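Side-chain contacts in aryl acylamidase (bacterium CSBL00001, PDB 4YJ6), which probably hydrolyses the amide bond of N-acylated aryl amines, releasing the aryl amine and a carboxylic acid: residues 375-378 / 379-383; 417-421 / 422-426; 364-368 / 369-373. All coordinates share one frame; numbering follows the deposited sequence.

Contact 1: residues 375-378 / 379-383; sequences QLLR and TTVFD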
loop_
_atom_site.group_PDB
_atom_site.type_symbol
_atom_site.label_atom_id
_atom_site.label_comp_id
_atom_site.label_asym_id
_atom_site.label_seq_id
_atom_site.Cartn_x
_atom_site.Cartn_y
_atom_site.Cartn_z
ATOM N N GLN A 375 4.162 -21.451 10.512
ATOM C CA GLN A 375 3.368 -21.949 9.388
ATOM C C GLN A 375 2.024 -22.507 9.836
ATOM O O GLN A 375 1.011 -22.338 9.149
ATOM C CB GLN A 375 4.145 -23.033 8.641
ATOM C CG GLN A 375 5.346 -22.451 7.863
ATOM C CD GLN A 375 6.300 -23.513 7.352
ATOM O OE1 GLN A 375 6.189 -24.681 7.693
ATOM N NE2 GLN A 375 7.262 -23.094 6.552
ATOM N N LEU A 376 2.000 -23.193 10.982
ATOM C CA LEU A 376 0.741 -23.671 11.555
ATOM C C LEU A 376 -0.164 -22.499 11.966
ATOM O O LEU A 376 -1.350 -22.511 11.717
ATOM C CB LEU A 376 1.058 -24.549 12.777
ATOM C CG LEU A 376 -0.190 -24.923 13.608
ATOM C CD1 LEU A 376 -1.143 -25.776 12.768
ATOM C CD2 LEU A 376 0.242 -25.688 14.855
ATOM N N LEU A 377 0.421 -21.476 12.585
ATOM C CA LEU A 377 -0.331 -20.278 12.954
ATOM C C LEU A 377 -0.954 -19.661 11.698
ATOM O O LEU A 377 -2.127 -19.332 11.674
ATOM C CB LEU A 377 0.580 -19.274 13.702
ATOM C CG LEU A 377 -0.066 -17.938 14.150
ATOM C CD1 LEU A 377 0.654 -17.346 15.371
ATOM C CD2 LEU A 377 -0.068 -16.885 13.013
ATOM N N ARG A 378 -0.146 -19.517 10.654
ATOM C CA ARG A 378 -0.615 -18.933 9.418
ATOM C C ARG A 378 -1.771 -19.747 8.831
ATOM O O ARG A 378 -2.765 -19.185 8.367
ATOM C CB ARG A 378 0.563 -18.863 8.410
ATOM C CG ARG A 378 0.194 -18.159 7.115
ATOM C CD ARG A 378 1.376 -18.167 6.175
ATOM N NE ARG A 378 1.066 -17.446 4.940
ATOM C CZ ARG A 378 1.932 -17.303 3.956
ATOM N NH1 ARG A 378 3.161 -17.779 4.107
ATOM N NH2 ARG A 378 1.584 -16.646 2.853
ATOM N N THR A 379 -1.626 -21.064 8.858
ATOM C CA THR A 379 -2.662 -21.963 8.335
ATOM C C THR A 379 -3.964 -21.745 9.104
ATOM O O THR A 379 -5.034 -21.651 8.540
ATOM C CB THR A 379 -2.240 -23.441 8.491
ATOM O OG1 THR A 379 -1.049 -23.695 7.725
ATOM C CG2 THR A 379 -3.380 -24.372 8.028
ATOM N N THR A 380 -3.847 -21.631 10.418
ATOM C CA THR A 380 -5.007 -21.440 11.280
ATOM C C THR A 380 -5.740 -20.144 10.929
ATOM O O THR A 380 -6.980 -20.105 10.839
ATOM C CB THR A 380 -4.573 -21.445 12.752
ATOM O OG1 THR A 380 -3.939 -22.707 13.030
ATOM C CG2 THR A 380 -5.810 -21.318 13.673
ATOM N N VAL A 381 -4.970 -19.072 10.728
ATOM C CA VAL A 381 -5.586 -17.804 10.351
ATOM C C VAL A 381 -6.259 -17.883 8.994
ATOM O O VAL A 381 -7.364 -17.390 8.825
ATOM C CB VAL A 381 -4.560 -16.678 10.372
ATOM C CG1 VAL A 381 -5.126 -15.364 9.723
ATOM C CG2 VAL A 381 -4.131 -16.492 11.838
ATOM N N PHE A 382 -5.561 -18.474 8.022
ATOM C CA PHE A 382 -6.123 -18.748 6.710
ATOM C C PHE A 382 -7.449 -19.490 6.852
ATOM O O PHE A 382 -8.431 -19.096 6.235
ATOM C CB PHE A 382 -5.057 -19.546 5.945
ATOM C CG PHE A 382 -5.502 -20.174 4.648
ATOM C CD1 PHE A 382 -5.763 -19.410 3.520
ATOM C CD2 PHE A 382 -5.506 -21.565 4.522
ATOM C CE1 PHE A 382 -6.081 -20.037 2.281
ATOM C CE2 PHE A 382 -5.805 -22.199 3.287
ATOM C CZ PHE A 382 -6.089 -21.423 2.163
ATOM N N ASP A 383 -7.498 -20.530 7.687
ATOM C CA ASP A 383 -8.722 -21.325 7.765
ATOM C C ASP A 383 -9.820 -20.537 8.500
ATOM O O ASP A 383 -11.006 -20.717 8.216
ATOM C CB ASP A 383 -8.456 -22.668 8.464
ATOM C CG ASP A 383 -7.977 -23.740 7.500
ATOM O OD1 ASP A 383 -8.197 -23.587 6.285
ATOM O OD2 ASP A 383 -7.378 -24.715 7.968
#

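Contact 2: residues 417-421 / 422-426; sequences SQING and EEIDP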
loop_
_atom_site.group_PDB
_atom_site.type_symbol
_atom_site.label_atom_id
_atom_site.label_comp_id
_atom_site.label_asym_id
_atom_site.label_seq_id
_atom_site.Cartn_x
_atom_site.Cartn_y
_atom_site.Cartn_z
ATOM N N SER A 417 2.601 1.504 21.692
ATOM C CA SER A 417 2.988 0.222 22.292
ATOM C C SER A 417 1.862 -0.335 23.160
ATOM O O SER A 417 1.961 -1.436 23.682
ATOM C CB SER A 417 4.242 0.379 23.152
ATOM O OG SER A 417 5.387 0.581 22.338
ATOM N N GLN A 418 0.813 0.451 23.326
ATOM C CA GLN A 418 -0.405 -0.016 23.979
ATOM C C GLN A 418 -1.611 0.615 23.340
ATOM O O GLN A 418 -1.559 1.772 22.931
ATOM C CB GLN A 418 -0.391 0.381 25.472
ATOM C CG GLN A 418 0.664 -0.386 26.252
ATOM C CD GLN A 418 1.678 0.513 26.946
ATOM O OE1 GLN A 418 2.833 0.662 26.488
ATOM N NE2 GLN A 418 1.266 1.093 28.089
ATOM N N ILE A 419 -2.710 -0.136 23.274
ATOM C CA ILE A 419 -4.025 0.406 22.942
ATOM C C ILE A 419 -5.017 -0.109 23.982
ATOM O O ILE A 419 -5.055 -1.310 24.281
ATOM C CB ILE A 419 -4.474 -0.056 21.547
ATOM C CG1 ILE A 419 -3.503 0.534 20.498
ATOM C CG2 ILE A 419 -5.880 0.387 21.233
ATOM C CD1 ILE A 419 -3.774 -0.016 19.041
ATOM N N ASN A 420 -5.807 0.803 24.529
ATOM C CA ASN A 420 -6.773 0.443 25.583
ATOM C C ASN A 420 -6.076 -0.306 26.736
ATOM O O ASN A 420 -6.637 -1.223 27.319
ATOM C CB ASN A 420 -7.914 -0.412 25.016
ATOM C CG ASN A 420 -8.718 0.330 23.949
ATOM O OD1 ASN A 420 -8.714 1.562 23.908
ATOM N ND2 ASN A 420 -9.399 -0.416 23.081
ATOM N N GLY A 421 -4.849 0.086 27.044
ATOM C CA GLY A 421 -4.094 -0.529 28.130
ATOM C C GLY A 421 -3.501 -1.893 27.828
ATOM O O GLY A 421 -2.868 -2.511 28.701
ATOM N N GLU A 422 -3.691 -2.384 26.597
ATOM C CA GLU A 422 -3.191 -3.697 26.214
ATOM C C GLU A 422 -1.923 -3.516 25.384
ATOM O O GLU A 422 -1.921 -2.692 24.475
ATOM C CB GLU A 422 -4.237 -4.417 25.359
ATOM C CG GLU A 422 -3.758 -5.751 24.879
ATOM C CD GLU A 422 -4.804 -6.569 24.116
ATOM O OE1 GLU A 422 -6.026 -6.499 24.429
ATOM O OE2 GLU A 422 -4.360 -7.351 23.228
ATOM N N GLU A 423 -0.867 -4.259 25.710
ATOM C CA GLU A 423 0.399 -4.150 24.995
ATOM C C GLU A 423 0.178 -4.600 23.560
ATOM O O GLU A 423 -0.513 -5.587 23.314
ATOM C CB GLU A 423 1.479 -5.044 25.618
ATOM C CG GLU A 423 2.098 -4.499 26.913
ATOM C CD GLU A 423 2.844 -3.187 26.680
ATOM O OE1 GLU A 423 3.863 -3.162 25.930
ATOM O OE2 GLU A 423 2.363 -2.173 27.222
ATOM N N ILE A 424 0.846 -3.915 22.645
ATOM C CA ILE A 424 0.737 -4.268 21.230
ATOM C C ILE A 424 2.066 -3.906 20.589
ATOM O O ILE A 424 2.735 -2.932 21.005
ATOM C CB ILE A 424 -0.463 -3.557 20.576
ATOM C CG1 ILE A 424 -0.781 -4.158 19.195
ATOM C CG2 ILE A 424 -0.276 -2.030 20.457
ATOM C CD1 ILE A 424 -2.244 -3.862 18.786
ATOM N N ASP A 425 2.482 -4.704 19.603
ATOM C CA ASP A 425 3.744 -4.451 18.918
ATOM C C ASP A 425 3.677 -3.104 18.160
ATOM O O ASP A 425 2.768 -2.859 17.355
ATOM C CB ASP A 425 4.023 -5.592 17.941
ATOM C CG ASP A 425 5.368 -5.446 17.250
ATOM O OD1 ASP A 425 5.458 -4.625 16.334
ATOM O OD2 ASP A 425 6.325 -6.146 17.626
ATOM N N PRO A 426 4.618 -2.202 18.451
ATOM C CA PRO A 426 4.500 -0.853 17.911
ATOM C C PRO A 426 4.883 -0.776 16.435
ATOM O O PRO A 426 4.540 0.221 15.795
ATOM C CB PRO A 426 5.506 -0.055 18.755
ATOM C CG PRO A 426 6.527 -1.037 19.127
ATOM C CD PRO A 426 5.776 -2.324 19.358
HETATM O O HOH W 1 5.625 -1.202 26.398
#

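Contact 3: residues 364-368 / 369-373; sequences ADISV and QQISA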
loop_
_atom_site.group_PDB
_atom_site.type_symbol
_atom_site.label_atom_id
_atom_site.label_comp_id
_atom_site.label_asym_id
_atom_site.label_seq_id
_atom_site.Cartn_x
_atom_site.Cartn_y
_atom_site.Cartn_z
ATOM N N ALA A 364 18.340 -15.331 13.082
ATOM C CA ALA A 364 19.616 -15.684 12.439
ATOM C C ALA A 364 19.853 -17.206 12.384
ATOM O O ALA A 364 20.406 -17.747 11.398
ATOM C CB ALA A 364 20.781 -14.985 13.169
ATOM N N ASP A 365 19.439 -17.879 13.451
ATOM C CA ASP A 365 19.492 -19.345 13.532
ATOM C C ASP A 365 18.134 -19.927 13.947
ATOM O O ASP A 365 18.039 -20.810 14.801
ATOM C CB ASP A 365 20.588 -19.781 14.503
ATOM C CG ASP A 365 21.963 -19.323 14.043
ATOM O OD1 ASP A 365 22.491 -19.915 13.065
ATOM O OD2 ASP A 365 22.510 -18.348 14.626
ATOM N N ILE A 366 17.067 -19.414 13.337
ATOM C CA ILE A 366 15.725 -19.855 13.687
ATOM C C ILE A 366 15.610 -21.355 13.456
ATOM O O ILE A 366 16.139 -21.874 12.470
ATOM C CB ILE A 366 14.670 -19.103 12.859
ATOM C CG1 ILE A 366 13.257 -19.459 13.343
ATOM C CG2 ILE A 366 14.854 -19.350 11.330
ATOM C CD1 ILE A 366 12.208 -18.617 12.685
ATOM N N SER A 367 14.928 -22.056 14.349
ATOM C CA SER A 367 14.838 -23.508 14.234
ATOM C C SER A 367 13.724 -23.885 13.288
ATOM O O SER A 367 12.784 -23.120 13.092
ATOM C CB SER A 367 14.548 -24.140 15.581
ATOM O OG SER A 367 13.260 -23.773 16.040
ATOM N N VAL A 368 13.823 -25.080 12.718
ATOM C CA VAL A 368 12.791 -25.592 11.842
ATOM C C VAL A 368 11.491 -25.747 12.657
ATOM O O VAL A 368 10.419 -25.556 12.115
ATOM C CB VAL A 368 13.232 -26.914 11.134
ATOM C CG1 VAL A 368 13.471 -28.028 12.140
ATOM C CG2 VAL A 368 12.215 -27.355 10.083
ATOM N N GLN A 369 11.598 -26.054 13.947
ATOM C CA GLN A 369 10.403 -26.146 14.801
ATOM C C GLN A 369 9.687 -24.795 14.854
ATOM O O GLN A 369 8.470 -24.741 14.770
ATOM C CB GLN A 369 10.770 -26.612 16.207
ATOM C CG GLN A 369 11.222 -28.086 16.257
ATOM C CD GLN A 369 12.669 -28.306 15.794
ATOM O OE1 GLN A 369 13.489 -27.381 15.773
ATOM N NE2 GLN A 369 12.979 -29.543 15.412
ATOM N N GLN A 370 10.448 -23.705 14.980
ATOM C CA GLN A 370 9.844 -22.382 15.055
ATOM C C GLN A 370 9.214 -21.987 13.725
ATOM O O GLN A 370 8.123 -21.400 13.690
ATOM C CB GLN A 370 10.879 -21.316 15.447
ATOM C CG GLN A 370 10.282 -19.915 15.552
ATOM C CD GLN A 370 9.320 -19.802 16.717
ATOM O OE1 GLN A 370 9.747 -19.685 17.869
ATOM N NE2 GLN A 370 8.019 -19.859 16.433
ATOM N N ILE A 371 9.925 -22.262 12.634
ATOM C CA ILE A 371 9.389 -22.030 11.302
ATOM C C ILE A 371 8.064 -22.765 11.130
ATOM O O ILE A 371 7.072 -22.180 10.678
ATOM C CB ILE A 371 10.407 -22.492 10.225
ATOM C CG1 ILE A 371 11.604 -21.545 10.214
ATOM C CG2 ILE A 371 9.736 -22.530 8.844
ATOM C CD1 ILE A 371 12.749 -22.084 9.362
ATOM N N SER A 372 8.025 -24.018 11.579
ATOM C CA SER A 372 6.831 -24.854 11.419
ATOM C C SER A 372 5.691 -24.312 12.264
ATOM O O SER A 372 4.544 -24.332 11.851
ATOM C CB SER A 372 7.124 -26.319 11.807
ATOM O OG SER A 372 8.133 -26.855 10.960
ATOM N N ALA A 373 6.008 -23.849 13.469
ATOM C CA ALA A 373 4.973 -23.314 14.344
ATOM C C ALA A 373 4.346 -22.066 13.713
ATOM O O ALA A 373 3.136 -21.859 13.809
ATOM C CB ALA A 373 5.556 -22.994 15.703
#

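Contact 1: residues 375-378 / 379-383
Thr379 and Thr380 turn their hydroxyls back onto the carbonyls of Gln375 and Leu376, one turn earlier in the alpha helix 368-389. Each hydroxyl adds to the usual i to i+4 backbone bond. Thr379 OG1 donates to Gln375 O at 2.8 Å. Thr380 OG1 donates to Leu376 O at 2.9 Å. OG1 of Thr380 stands beside its own backbone N (chi1 -59°), which turns it back toward the preceding turn, where Leu376 O lies, and Thr379 does the same toward Gln375 O. Each carbonyl oxygen is thus gripped by two donors of one residue, which arrive from opposite faces of its plane. The side chains of Leu376 and Thr380 lie at a slant to each other, CD1 of Leu376 lying 4.2 Å from OG1 of Thr380. The buried side has no such polar grip. There Leu377 and Val381 form an apolar i to i+4 pair, covered by Met318 of helix 315-339 and Phe438 of helix 434-439. Arg378 extends away from the helix. Its NE donates to Phe438 O and its guanidinium makes a cation-pi contact with Tyr221. In the apolar pair, Leu377 CD2 meets Val381 CG2 at 4.2 Å.

Contact 2: residues 417-421 / 422-426
Ile419 and Glu422 close a beta hairpin with a two-residue loop, a type I' turn with Asn420 and Gly421 at its corner. Both corner residues have positive phi, as this turn requires. Ile419 and Glu422 form an antiparallel hydrogen-bonded pair. Ile419 N donates to Glu422 O at 2.9 Å, and Glu422 N donates back to Ile419 O at 2.9 Å. The second donor stands 57° above the carbonyl plane. Gln418 and Glu423 are the next, non-hydrogen-bonded pair. Beyond them Ile424 N donates to Ser417 O at 2.9 Å, again from above the carbonyl plane.

The side chains of Gln418 and Glu423 share one face of the hairpin. Glu423 OE2 is modelled too close to Gln418, so the placement of the two ends is doubtful. A water donates to Glu423 OE1 at 2.7 Å and reaches Gln418 OE1 by a weak bond. Ile419 CG1 lies 4.1 Å from Ile424 CG2, and the two side chains are skewed against each other. Ile419 shares its face with the aliphatic start of Glu422. CG of Glu422 is anti to the backbone N (chi1 177°) and the chain runs out straight, so its end leads away to Gln315. At the open end, Ser417 OG touches Pro426 CB at 3.6 Å.

The Gln418 and Glu423 pair is exposed and bridged at most weakly by water. Three backbone bonds hold the hairpin together. Gln315 NE2 donates to Glu422 OE2 and Glu423 O, and Asn420 ND2 donates to Val282 O. These polar bonds tie the hairpin to its surroundings, as do contacts of Ile419 with Ala401 and Gln283.

Contact 3: residues 364-368 / 369-373
Ser367 caps the N-terminus of helix 368-389, and its OG accepts from Gln370 N at 3.0 Å. This is an N-cap bond with an N-H...O angle of 152°. OG sits between the backbone N and the carbonyl carbon (chi1 66°), a position from which it faces the first turn of the helix. Ser367 O takes the first regular helical bond, from Ile371 N.

The tight part lies next to this cap. Ile366, just before it, crosses both Gln370 and Ile371 at about a right angle. Its CG1 rests 3.7 Å from Gln370 CB, and its CD1 is 3.9 Å from Ile371 CG1. Ile366 also touches Arg324 and Ile328 of helix 315-339, so its aliphatic contacts join the loop and the start of helix 368-389 to that helix.

The other side is looser and faces solvent. Val368 and Gln369 are exposed there. Gln369 folds back at chi2, which brings its amide against the start of the helix. NE2 of Gln369 comes within 3.6 Å of Val368 CG1, and OE1 of Gln369 lies 3.4 Å from Ser367 CB. These are contacts of polar atoms with carbon. Ser372 is exposed too, but its hydroxyl is tied down. Val368 O accepts from Ser372 N and from Ser372 OG, on opposite faces of its plane, and the OG bond is 2.9 Å long.

In the fold
Contacts 3 and 1 follow each other on helix 368-389. Contact 3 starts the helix and contact 1 lies further along it, with centres about 16 Å apart. Both carry side-chain hydroxyls that add to the helix's own backbone bonds. Contact 2 is a separate small hairpin later in the chain. Its centre is about 23 Å from that of contact 1 and about 26 Å from that of contact 3, and it touches neither. Helix 315-339 borders all three: Met318 meets contact 1, Gln315 meets contact 2 and Arg324 meets contact 3. The contacts lie about 23 to 29 Å from the centre of the chain, toward its periphery.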